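Local structure of alanine racemase (Actinobacillus succinogenes, 3C3K) at residues N20-C23 / A24-K28; S239-I242 / G243-A246; V222-S225 / Q226-P230; L166-M169 / A170-A174; S48-A51 / R52-C56. The protein has the two-lobed fold of periplasmic binding proteins and LacI-type regulators and probably binds a small ligand between its lobes, although its precise role is unsettled. One frame throughout, in Å; residues are numbered along the deposited sequence.

Contact 1: N20-C23 / A24-K28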
loop_
_atom_site.group_PDB
_atom_site.type_symbol
_atom_site.label_atom_id
_atom_site.label_comp_id
_atom_site.label_asym_id
_atom_site.label_seq_id
_atom_site.Cartn_x
_atom_site.Cartn_y
_atom_site.Cartn_z
ATOM N N ASN B 20 1.149 4.787 -0.539
ATOM C CA ASN B 20 1.421 4.794 -1.979
ATOM C C ASN B 20 2.056 3.472 -2.398
ATOM O O ASN B 20 3.118 3.133 -1.942
ATOM C CB ASN B 20 2.345 5.948 -2.287
ATOM C CG ASN B 20 2.579 6.128 -3.763
ATOM O OD1 ASN B 20 2.044 5.390 -4.584
ATOM N ND2 ASN B 20 3.378 7.149 -4.113
ATOM N N PRO B 21 1.375 2.671 -3.236
ATOM C CA PRO B 21 1.960 1.373 -3.598
ATOM C C PRO B 21 3.355 1.498 -4.275
ATOM O O PRO B 21 4.080 0.516 -4.362
ATOM C CB PRO B 21 0.921 0.795 -4.583
ATOM C CG PRO B 21 0.101 2.102 -5.016
ATOM C CD PRO B 21 0.062 2.900 -3.853
ATOM N N PHE B 22 3.701 2.661 -4.822
ATOM C CA PHE B 22 5.046 2.855 -5.387
ATOM C C PHE B 22 6.067 2.791 -4.247
ATOM O O PHE B 22 7.132 2.163 -4.354
ATOM C CB PHE B 22 5.136 4.244 -6.067
ATOM C CG PHE B 22 6.562 4.666 -6.460
ATOM C CD1 PHE B 22 7.125 4.198 -7.635
ATOM C CD2 PHE B 22 7.298 5.507 -5.655
ATOM C CE1 PHE B 22 8.398 4.587 -8.016
ATOM C CE2 PHE B 22 8.570 5.898 -6.019
ATOM C CZ PHE B 22 9.117 5.438 -7.202
ATOM N N CYS B 23 5.750 3.445 -3.128
ATOM C CA CYS B 23 6.668 3.323 -1.983
ATOM C C CYS B 23 6.877 1.901 -1.578
ATOM O O CYS B 23 7.985 1.544 -1.306
ATOM C CB CYS B 23 6.199 4.111 -0.804
ATOM S SG CYS B 23 6.161 5.872 -1.240
ATOM N N ALA B 24 5.813 1.093 -1.487
ATOM C CA ALA B 24 5.924 -0.269 -1.035
ATOM C C ALA B 24 6.820 -1.051 -1.955
ATOM O O ALA B 24 7.555 -1.925 -1.511
ATOM C CB ALA B 24 4.498 -0.946 -0.920
ATOM N N ALA B 25 6.733 -0.790 -3.246
ATOM C CA ALA B 25 7.564 -1.444 -4.238
ATOM C C ALA B 25 9.000 -1.005 -4.103
ATOM O O ALA B 25 9.890 -1.821 -4.219
ATOM C CB ALA B 25 7.079 -1.167 -5.700
ATOM N N VAL B 26 9.252 0.283 -3.865
ATOM C CA VAL B 26 10.655 0.696 -3.651
ATOM C C VAL B 26 11.204 0.081 -2.335
ATOM O O VAL B 26 12.309 -0.491 -2.290
ATOM C CB VAL B 26 10.805 2.222 -3.616
ATOM C CG1 VAL B 26 12.285 2.553 -3.332
ATOM C CG2 VAL B 26 10.366 2.836 -4.985
ATOM N N VAL B 27 10.412 0.137 -1.259
ATOM C CA VAL B 27 10.822 -0.548 -0.041
ATOM C C VAL B 27 11.169 -2.014 -0.212
ATOM O O VAL B 27 12.148 -2.501 0.367
ATOM C CB VAL B 27 9.841 -0.343 1.052
ATOM C CG1 VAL B 27 10.221 -1.144 2.267
ATOM C CG2 VAL B 27 9.811 1.136 1.384
ATOM N N LYS B 28 10.367 -2.734 -0.980
ATOM C CA LYS B 28 10.661 -4.093 -1.242
ATOM C C LYS B 28 12.087 -4.315 -1.796
ATOM O O LYS B 28 12.786 -5.252 -1.389
ATOM C CB LYS B 28 9.619 -4.697 -2.212
ATOM C CG LYS B 28 9.741 -6.231 -2.286
ATOM C CD LYS B 28 8.689 -6.878 -3.240
ATOM C CE LYS B 28 8.955 -8.412 -3.472
ATOM N NZ LYS B 28 9.395 -9.033 -2.181
#

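Contact 2: S239-I242 / G243-A246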
loop_
_atom_site.group_PDB
_atom_site.type_symbol
_atom_site.label_atom_id
_atom_site.label_comp_id
_atom_site.label_asym_id
_atom_site.label_seq_id
_atom_site.Cartn_x
_atom_site.Cartn_y
_atom_site.Cartn_z
ATOM N N SER B 239 10.390 -0.103 -10.143
ATOM C CA SER B 239 10.327 0.357 -8.751
ATOM C C SER B 239 11.231 -0.415 -7.799
ATOM O O SER B 239 11.966 0.189 -7.018
ATOM C CB SER B 239 8.891 0.403 -8.271
ATOM O OG SER B 239 8.187 1.396 -9.030
ATOM N N GLU B 240 11.155 -1.739 -7.845
ATOM C CA GLU B 240 12.091 -2.565 -7.109
ATOM C C GLU B 240 13.571 -2.295 -7.397
ATOM O O GLU B 240 14.361 -2.227 -6.458
ATOM C CB GLU B 240 11.772 -4.033 -7.304
ATOM C CG GLU B 240 12.290 -4.901 -6.207
ATOM C CD GLU B 240 11.699 -6.321 -6.267
ATOM O OE1 GLU B 240 10.462 -6.472 -6.204
ATOM O OE2 GLU B 240 12.472 -7.286 -6.424
ATOM N N GLN B 241 13.956 -2.203 -8.672
ATOM C CA GLN B 241 15.332 -1.812 -9.084
ATOM C C GLN B 241 15.769 -0.446 -8.550
ATOM O O GLN B 241 16.900 -0.299 -8.138
ATOM C CB GLN B 241 15.518 -1.863 -10.625
ATOM C CG GLN B 241 15.328 -3.310 -11.239
ATOM C CD GLN B 241 15.848 -3.488 -12.691
ATOM O OE1 GLN B 241 16.425 -4.534 -13.042
ATOM N NE2 GLN B 241 15.640 -2.468 -13.540
ATOM N N ILE B 242 14.882 0.545 -8.536
ATOM C CA ILE B 242 15.138 1.791 -7.814
ATOM C C ILE B 242 15.560 1.598 -6.360
ATOM O O ILE B 242 16.572 2.148 -5.961
ATOM C CB ILE B 242 13.949 2.776 -7.964
ATOM C CG1 ILE B 242 13.798 3.183 -9.425
ATOM C CG2 ILE B 242 14.103 4.066 -7.042
ATOM C CD1 ILE B 242 12.546 3.929 -9.645
ATOM N N GLY B 243 14.810 0.831 -5.569
ATOM C CA GLY B 243 15.223 0.529 -4.173
ATOM C C GLY B 243 16.510 -0.302 -4.078
ATOM O O GLY B 243 17.371 -0.036 -3.242
ATOM N N MET B 244 16.666 -1.315 -4.919
ATOM C CA MET B 244 17.883 -2.145 -4.805
ATOM C C MET B 244 19.110 -1.262 -5.102
ATOM O O MET B 244 20.140 -1.351 -4.411
ATOM C CB MET B 244 17.804 -3.311 -5.780
ATOM C CG MET B 244 16.684 -4.308 -5.532
ATOM S SD MET B 244 16.529 -5.656 -6.784
ATOM C CE MET B 244 16.330 -4.706 -8.145
ATOM N N LYS B 245 18.963 -0.360 -6.077
ATOM C CA LYS B 245 20.081 0.488 -6.511
ATOM C C LYS B 245 20.359 1.515 -5.447
ATOM O O LYS B 245 21.528 1.821 -5.173
ATOM C CB LYS B 245 19.808 1.098 -7.931
ATOM C CG LYS B 245 20.981 1.998 -8.529
ATOM C CD LYS B 245 22.306 1.220 -8.548
ATOM C CE LYS B 245 23.055 1.337 -9.842
ATOM N NZ LYS B 245 24.167 0.304 -9.922
ATOM N N ALA B 246 19.302 2.044 -4.803
ATOM C CA ALA B 246 19.493 3.018 -3.737
ATOM C C ALA B 246 20.367 2.398 -2.649
ATOM O O ALA B 246 21.374 2.957 -2.270
ATOM C CB ALA B 246 18.141 3.597 -3.208
#

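Contact 3: V222-S225 / Q226-P230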
loop_
_atom_site.group_PDB
_atom_site.type_symbol
_atom_site.label_atom_id
_atom_site.label_comp_id
_atom_site.label_asym_id
_atom_site.label_seq_id
_atom_site.Cartn_x
_atom_site.Cartn_y
_atom_site.Cartn_z
ATOM N N VAL B 222 1.894 0.187 -10.988
ATOM C CA VAL B 222 1.593 -0.621 -9.783
ATOM C C VAL B 222 0.414 -1.572 -10.081
ATOM O O VAL B 222 -0.163 -1.487 -11.164
ATOM C CB VAL B 222 1.405 0.241 -8.520
ATOM C CG1 VAL B 222 2.735 0.861 -8.108
ATOM C CG2 VAL B 222 0.319 1.401 -8.759
ATOM N N ASP B 223 0.155 -2.552 -9.215
ATOM C CA ASP B 223 -0.873 -3.584 -9.519
ATOM C C ASP B 223 -2.263 -3.032 -9.839
ATOM O O ASP B 223 -2.956 -3.604 -10.675
ATOM C CB ASP B 223 -1.069 -4.574 -8.377
ATOM C CG ASP B 223 0.069 -5.528 -8.256
ATOM O OD1 ASP B 223 1.070 -5.375 -9.008
ATOM O OD2 ASP B 223 -0.027 -6.404 -7.380
ATOM N N ILE B 224 -2.664 -1.917 -9.232
ATOM C CA ILE B 224 -4.010 -1.383 -9.524
ATOM C C ILE B 224 -4.190 -1.151 -11.012
ATOM O O ILE B 224 -5.284 -1.281 -11.553
ATOM C CB ILE B 224 -4.412 -0.107 -8.682
ATOM C CG1 ILE B 224 -5.942 0.119 -8.690
ATOM C CG2 ILE B 224 -3.786 1.172 -9.231
ATOM C CD1 ILE B 224 -6.753 -1.052 -8.093
ATOM N N SER B 225 -3.102 -0.822 -11.689
ATOM C CA SER B 225 -3.192 -0.562 -13.114
ATOM C C SER B 225 -3.554 -1.838 -13.911
ATOM O O SER B 225 -3.970 -1.753 -15.088
ATOM C CB SER B 225 -1.909 0.084 -13.605
ATOM O OG SER B 225 -0.879 -0.880 -13.768
ATOM N N GLN B 226 -3.431 -3.011 -13.288
ATOM C CA GLN B 226 -3.822 -4.250 -13.954
ATOM C C GLN B 226 -5.185 -4.812 -13.475
ATOM O O GLN B 226 -5.625 -5.899 -13.892
ATOM C CB GLN B 226 -2.755 -5.286 -13.737
ATOM C CG GLN B 226 -1.431 -4.827 -14.308
ATOM C CD GLN B 226 -0.348 -5.746 -13.892
ATOM O OE1 GLN B 226 -0.258 -6.139 -12.722
ATOM N NE2 GLN B 226 0.482 -6.120 -14.827
ATOM N N ILE B 227 -5.820 -4.044 -12.602
ATOM C CA ILE B 227 -7.061 -4.406 -12.010
ATOM C C ILE B 227 -8.255 -3.618 -12.562
ATOM O O ILE B 227 -9.407 -4.078 -12.461
ATOM C CB ILE B 227 -6.983 -4.297 -10.484
ATOM C CG1 ILE B 227 -6.096 -5.402 -9.956
ATOM C CG2 ILE B 227 -8.340 -4.625 -9.874
ATOM C CD1 ILE B 227 -5.464 -5.095 -8.627
ATOM N N THR B 228 -7.988 -2.427 -13.113
ATOM C CA THR B 228 -9.075 -1.536 -13.482
ATOM C C THR B 228 -9.668 -2.064 -14.766
ATOM O O THR B 228 -9.016 -2.850 -15.511
ATOM C CB THR B 228 -8.569 -0.095 -13.679
ATOM O OG1 THR B 228 -7.438 -0.105 -14.570
ATOM C CG2 THR B 228 -8.152 0.460 -12.360
ATOM N N VAL B 229 -10.901 -1.632 -15.057
ATOM C CA VAL B 229 -11.508 -2.019 -16.307
ATOM C C VAL B 229 -11.916 -0.756 -17.024
ATOM O O VAL B 229 -12.720 -0.023 -16.520
ATOM C CB VAL B 229 -12.721 -3.006 -16.107
ATOM C CG1 VAL B 229 -13.416 -3.262 -17.466
ATOM C CG2 VAL B 229 -12.207 -4.319 -15.486
ATOM N N PRO B 230 -11.324 -0.470 -18.193
ATOM C CA PRO B 230 -10.290 -1.123 -18.929
ATOM C C PRO B 230 -8.957 -1.092 -18.125
ATOM O O PRO B 230 -8.728 -0.233 -17.254
ATOM C CB PRO B 230 -10.111 -0.225 -20.163
ATOM C CG PRO B 230 -10.682 1.106 -19.732
ATOM C CD PRO B 230 -11.784 0.787 -18.836
#

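Contact 4: L166-M169 / A170-A174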
loop_
_atom_site.group_PDB
_atom_site.type_symbol
_atom_site.label_atom_id
_atom_site.label_comp_id
_atom_site.label_asym_id
_atom_site.label_seq_id
_atom_site.Cartn_x
_atom_site.Cartn_y
_atom_site.Cartn_z
ATOM N N LEU B 166 -3.692 10.952 -2.009
ATOM C CA LEU B 166 -3.374 9.968 -2.978
ATOM C C LEU B 166 -4.313 8.769 -2.785
ATOM O O LEU B 166 -3.948 7.772 -2.178
ATOM C CB LEU B 166 -1.862 9.558 -2.918
ATOM C CG LEU B 166 -1.522 8.724 -4.162
ATOM C CD1 LEU B 166 -1.300 9.605 -5.337
ATOM C CD2 LEU B 166 -0.345 7.766 -3.933
ATOM N N ASP B 167 -5.521 8.848 -3.321
ATOM C CA ASP B 167 -6.444 7.721 -3.258
ATOM C C ASP B 167 -7.442 7.824 -4.370
ATOM O O ASP B 167 -7.523 8.861 -5.011
ATOM C CB ASP B 167 -7.125 7.579 -1.869
ATOM C CG ASP B 167 -7.952 8.782 -1.455
ATOM O OD1 ASP B 167 -8.461 9.521 -2.294
ATOM O OD2 ASP B 167 -8.133 8.954 -0.237
ATOM N N TYR B 168 -8.210 6.755 -4.599
ATOM C CA TYR B 168 -9.053 6.674 -5.788
ATOM C C TYR B 168 -10.159 7.754 -5.713
ATOM O O TYR B 168 -10.483 8.341 -6.704
ATOM C CB TYR B 168 -9.614 5.256 -5.974
ATOM C CG TYR B 168 -10.931 5.061 -5.287
ATOM C CD1 TYR B 168 -12.147 5.273 -5.969
ATOM C CD2 TYR B 168 -10.980 4.703 -3.950
ATOM C CE1 TYR B 168 -13.361 5.135 -5.327
ATOM C CE2 TYR B 168 -12.202 4.533 -3.297
ATOM C CZ TYR B 168 -13.375 4.747 -3.985
ATOM O OH TYR B 168 -14.558 4.564 -3.319
ATOM N N MET B 169 -10.672 8.031 -4.531
ATOM C CA MET B 169 -11.690 9.052 -4.363
ATOM C C MET B 169 -11.166 10.398 -4.803
ATOM O O MET B 169 -11.910 11.172 -5.436
ATOM C CB MET B 169 -12.197 9.131 -2.891
ATOM C CG MET B 169 -13.344 10.167 -2.702
ATOM S SD MET B 169 -14.778 9.879 -3.778
ATOM C CE MET B 169 -14.980 8.032 -3.802
ATOM N N ALA B 170 -9.895 10.706 -4.460
ATOM C CA ALA B 170 -9.316 11.951 -4.901
ATOM C C ALA B 170 -9.255 12.007 -6.410
ATOM O O ALA B 170 -9.464 13.048 -6.991
ATOM C CB ALA B 170 -7.967 12.131 -4.334
ATOM N N GLY B 171 -8.955 10.886 -7.050
ATOM C CA GLY B 171 -8.913 10.824 -8.510
ATOM C C GLY B 171 -10.288 11.116 -9.148
ATOM O O GLY B 171 -10.408 11.739 -10.215
ATOM N N LYS B 172 -11.308 10.585 -8.498
ATOM C CA LYS B 172 -12.658 10.573 -8.959
ATOM C C LYS B 172 -13.150 12.021 -8.849
ATOM O O LYS B 172 -13.714 12.557 -9.806
ATOM C CB LYS B 172 -13.453 9.628 -8.011
ATOM C CG LYS B 172 -14.767 9.225 -8.486
ATOM C CD LYS B 172 -15.386 8.048 -7.698
ATOM C CE LYS B 172 -16.847 7.978 -8.132
ATOM N NZ LYS B 172 -17.495 6.810 -7.516
ATOM N N LEU B 173 -12.879 12.653 -7.710
ATOM C CA LEU B 173 -13.181 14.076 -7.494
ATOM C C LEU B 173 -12.452 15.066 -8.461
ATOM O O LEU B 173 -13.077 16.005 -9.024
ATOM C CB LEU B 173 -12.819 14.422 -6.070
ATOM C CG LEU B 173 -13.611 13.618 -5.059
ATOM C CD1 LEU B 173 -13.105 13.915 -3.610
ATOM C CD2 LEU B 173 -15.073 14.000 -5.188
ATOM N N ALA B 174 -11.140 14.891 -8.628
ATOM C CA ALA B 174 -10.412 15.566 -9.668
ATOM C C ALA B 174 -11.131 15.401 -11.046
ATOM O O ALA B 174 -11.288 16.338 -11.798
ATOM C CB ALA B 174 -8.965 15.009 -9.754
#

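Contact 5: S48-A51 / R52-C56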
loop_
_atom_site.group_PDB
_atom_site.type_symbol
_atom_site.label_atom_id
_atom_site.label_comp_id
_atom_site.label_asym_id
_atom_site.label_seq_id
_atom_site.Cartn_x
_atom_site.Cartn_y
_atom_site.Cartn_z
ATOM N N SER B 48 7.428 14.141 3.723
ATOM C CA SER B 48 8.031 15.438 3.579
ATOM C C SER B 48 7.579 16.461 4.598
ATOM O O SER B 48 7.405 17.654 4.301
ATOM C CB SER B 48 7.826 15.947 2.156
ATOM O OG SER B 48 8.284 14.943 1.249
ATOM N N ASP B 49 7.363 15.969 5.804
ATOM C CA ASP B 49 7.038 16.749 6.981
ATOM C C ASP B 49 8.325 16.884 7.747
ATOM O O ASP B 49 8.910 15.875 8.205
ATOM C CB ASP B 49 6.025 15.964 7.815
ATOM C CG ASP B 49 5.636 16.665 9.077
ATOM O OD1 ASP B 49 6.478 17.403 9.644
ATOM O OD2 ASP B 49 4.478 16.474 9.512
ATOM N N LEU B 50 8.780 18.124 7.863
ATOM C CA LEU B 50 10.133 18.392 8.342
ATOM C C LEU B 50 10.310 17.991 9.780
ATOM O O LEU B 50 11.397 17.510 10.158
ATOM C CB LEU B 50 10.461 19.854 8.177
ATOM C CG LEU B 50 11.886 20.275 8.462
ATOM C CD1 LEU B 50 12.832 19.585 7.525
ATOM C CD2 LEU B 50 11.936 21.820 8.233
ATOM N N ALA B 51 9.231 18.128 10.554
ATOM C CA ALA B 51 9.300 17.794 11.964
ATOM C C ALA B 51 9.464 16.292 12.100
ATOM O O ALA B 51 10.260 15.832 12.912
ATOM C CB ALA B 51 8.084 18.282 12.711
ATOM N N ARG B 52 8.697 15.524 11.326
ATOM C CA ARG B 52 8.896 14.066 11.316
ATOM C C ARG B 52 10.315 13.675 10.909
ATOM O O ARG B 52 10.921 12.824 11.508
ATOM C CB ARG B 52 7.920 13.400 10.353
ATOM C CG ARG B 52 6.597 13.189 10.922
ATOM C CD ARG B 52 5.762 12.315 9.993
ATOM N NE ARG B 52 4.361 12.389 10.353
ATOM C CZ ARG B 52 3.333 12.091 9.554
ATOM N NH1 ARG B 52 3.534 11.681 8.297
ATOM N NH2 ARG B 52 2.091 12.209 10.025
ATOM N N SER B 53 10.846 14.307 9.865
ATOM C CA SER B 53 12.173 13.980 9.372
ATOM C C SER B 53 13.233 14.235 10.413
ATOM O O SER B 53 14.079 13.376 10.663
ATOM C CB SER B 53 12.511 14.842 8.193
ATOM O OG SER B 53 11.514 14.680 7.222
ATOM N N ARG B 54 13.192 15.422 11.001
ATOM C CA ARG B 54 14.168 15.777 12.013
ATOM C C ARG B 54 14.164 14.769 13.141
ATOM O O ARG B 54 15.219 14.380 13.697
ATOM C CB ARG B 54 13.864 17.171 12.553
ATOM C CG ARG B 54 14.371 18.234 11.629
ATOM C CD ARG B 54 14.177 19.671 12.170
ATOM N NE ARG B 54 14.867 20.539 11.219
ATOM C CZ ARG B 54 14.496 21.768 10.853
ATOM N NH1 ARG B 54 13.409 22.343 11.372
ATOM N NH2 ARG B 54 15.236 22.412 9.947
ATOM N N SER B 55 12.963 14.330 13.484
ATOM C CA SER B 55 12.819 13.435 14.612
ATOM C C SER B 55 13.404 12.055 14.315
ATOM O O SER B 55 14.146 11.490 15.104
ATOM C CB SER B 55 11.343 13.435 15.065
ATOM O OG SER B 55 10.970 12.195 15.571
ATOM N N CYS B 56 13.121 11.506 13.147
ATOM C CA CYS B 56 13.556 10.134 12.925
ATOM C C CYS B 56 15.052 10.171 12.714
ATOM O O CYS B 56 15.716 9.168 12.899
ATOM C CB CYS B 56 12.790 9.442 11.788
ATOM S SG CYS B 56 13.152 10.129 10.198
#

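Contact 1: N20-C23 / A24-K28
Phe22 and Val26, one helical turn apart, make the apolar part of this contact. The CG2 branch of Val26 lies over one face of the Phe22 ring, 3.8 Å from the centroid of that ring and 20° off its normal, a clear CH-pi arrangement. The methyl is shifted toward the rim, and its closest ring atom is Phe22 CZ, 3.6 Å from Val26 CG2. The ring reaches this place because Phe22 CG stands anti to the backbone N (chi1 169°), running back beside its own carbonyl carbon. Elsewhere, Phe22 rests on Ser239 of helix 239-254.

The polar part is an N-cap. Asn20 immediately precedes helix 21-35, and its OD1 accepts from Phe22 N at 3.2 Å; the donor sits well above the plane of the amide carbonyl instead of on a lone pair. ND2 of Asn20 is hydrogen-bonded to a bound glycerol. The helix is the crossover of a beta-alpha-beta unit, linking strands 9-15 and 39-45.

Backbone bonds then tighten along the first turns. Ala24 N reaches Asn20 O at 3.4 Å in a weak bond, Ala25 N reaches Pro21 O at 3.2 Å, and Val26 N reaches Phe22 O at 2.9 Å. The last, Val27 N to Cys23 O at 2.8 Å, is practically straight. On another flank of the helix, Ala24 and Val27 pack on Ala19 and Ile18 of the second subunit.

Contact 2: S239-I242 / G243-A246
Gly243 N donates to Ser239 O at 3.3 Å, opening a run of four consecutive i to i+4 bonds in the first turns of helix 239-254. Met244 N to Glu240 O and Lys245 N to Gln241 O follow at 2.9 Å each, and Ala246 N to Ile242 O closes the series at 3.0 Å. This helix belongs to the family's two-lobed periplasmic-binding-protein fold. It comes late in the chain yet packs beside helix 21-35, in the lobe built around the sheet that contains strand 9-15.

Among the side chains, Met244 does most of the touching. Its CG stands anti to the carbonyl carbon and beside the backbone N (chi1 -64°), which lays CG 3.3 Å from Glu240 O. A bend at the last torsion (chi3 -57°) then folds the terminal methyl back over the preceding turn toward the backbone of Gln241, Met244 CE lying 3.2 Å from Gln241 CA, and on to the aliphatic stem. Glu240 takes another direction: its carboxylate forms a salt bridge through OE2 with Lys32 of helix 21-35. The same helix receives Met244, at Thr33.

Lys245 contributes its root, CB lying 3.2 Å from Gln241 O, while its chain leads away from the first turn. Ala246 is buried against Val90, Cys92 and Val104 of two sheet strands, and Ile242 packs on Gln237 and Leu267, so one side of the helix faces the lobe interior. At the bent end of Met244, CE lies 3.5 Å from Gln241 CG.

Contact 3: V222-S225 / Q226-P230
Ile227 packs against Ile224 within a succession of i to i+3 turns, in the loop between strands 215-217 and 234-236 of the periplasmic-binding-protein fold. Starting at the root, Ile227 CB lies 3.6 Å from Ile224 O and 4.0 Å from Ile224 CD1, the two side chains crossing at about a right angle. Farther out, CG1 of Ile227 passes 3.7 Å from Asp223 O, and the tip, CD1, stays over the same peptide. CG1 stands anti to the carbonyl carbon (chi1 -71°), which directs the chain back toward Asp223. Ile224 and Ile227 also pack on Ile227 and Ile224 of the second subunit, making the pair part of a reciprocal dimer contact.

Successive backbone bonds hold the turns: Gln226 N to Asp223 O at 2.7 Å and Ile227 N to Ile224 O at 3.0 Å. In both, the donor stands above the carbonyl plane, not on a lone pair. Before them, Val222 O is gripped twice by one residue, through Ser225 N and Ser225 OG. Gln226 O accepts from Gln201 NE2 of the second subunit. Past the turns, the hydroxyl of Thr228 donates from OG1 to Pro230 O at 3.0 Å, across a cis peptide bond.

Contact 4: L166-M169 / A170-A174
Asp167 CG sits between its backbone N and carbonyl carbon (chi1 60°), a rotation that swings the carboxylate over the start of the helix toward Ala170. There OD1 of Asp167 accepts from Ala170 N at 2.9 Å, the donor arriving nearly along the C-O axis, and the same oxygen lies 3.3 Å from Ala170 CB. Met169 is set differently: CG is anti to the backbone N (chi1 -177°) and the chain bends twice beyond it, so that sulfur and methyl reach forward to Lys172 and Leu173.

Asp167 is thus the N-cap residue of helix 168-179, its carboxylate making the capping bond, and the negative charge would be expected to interact favourably with the helix dipole. Asp167 contributes its backbone as well, its O accepting from Gly171 N. This helix follows strand 159-162, at the edge of the four-stranded parallel sheet in the second lobe, and packs against helix 193-205 through Ala170 on Leu195 and Lys172 on Ala202.

The bent Met169 chain has two neighbours. CG of Met169 meets Leu173 CD1 at 3.9 Å, while Met169 CE slants across the stem of Lys172, 3.9 Å from Lys172 CD. Lys172 runs fully extended beyond this touch, and its NZ ends between Glu205, in a salt bridge, and Gln201, in a hydrogen bond. Leu173 covers the backbone of the turn, and its N donates to Met169 O at 2.9 Å. Tyr168 is buried against Gln201 of its own chain, and its OH makes a weak hydrogen bond with Gln226 OE1 of the second subunit.

Contact 5: S48-A51 / R52-C56
The guanidinium of Arg54 carries Leu50 on one face: Leu50 CD2 lies 3.3 Å above its plane, offset toward the rim, and 3.5 Å from Arg54 NH1. An extended arginine chain and a leucine whose CG is anti to the backbone N (chi1 -173°) bring the two together one turn apart. This is a layer of methyl on flat cation, without a polar bond between the side chains.

A second flat pair is looser. Asp49 OD2 lies over one face of the Arg52 guanidinium, the two planes 23° apart, and is 4.2 Å from Arg52 NE. No N-H points at the oxygen, so the attraction is between charges alone. Two of the nitrogens of Arg52 have carboxylate partners elsewhere: NH1 forms a salt bridge with Glu47, and NE one with Glu35 of the second subunit.

Asp49 is the N-cap residue of helix 50-56, and its other oxygen does the capping. OD1 accepts from Ala51 N at 3.0 Å and, weakly, from Arg52 N at 3.4 Å, while Asp49 O takes Ser53 N at 3.0 Å. Ordinary helical bonds continue from there, with Arg54 N meeting Leu50 O at 2.9 Å. The hydroxyl of Ser53 is hydrogen-bonded to Glu76.

This short helix lies at the surface of the lobe, just after edge strand 39-45. Leu50, Ser53 and Arg54 turn to helix 77-84, Cys56 reaches Leu12 and Met14 of strand 9-15, and Ala51 and Ser55 pack on Arg40 and Met10 of the second subunit.

Overall arrangement
Along the chain the order is contact 1, 5, 4, 3, 2. Contacts 1, 2 and 5 lie on helices flanking the six-stranded parallel sheet; contacts 3 and 4 belong to the lobe with the four-stranded one. Last in sequence, contact 2 nevertheless touches contact 1, their centres about 10 Å apart, because the chain returns to the first lobe. Contact 1 also meets both second-lobe contacts, through Leu166 and Val222, and so sits where the lobes face each other. Contacts 3 and 5 are farthest apart, about 33 Å between centres. All except contact 2 touch the second subunit, so the dimer interface draws on both lobes.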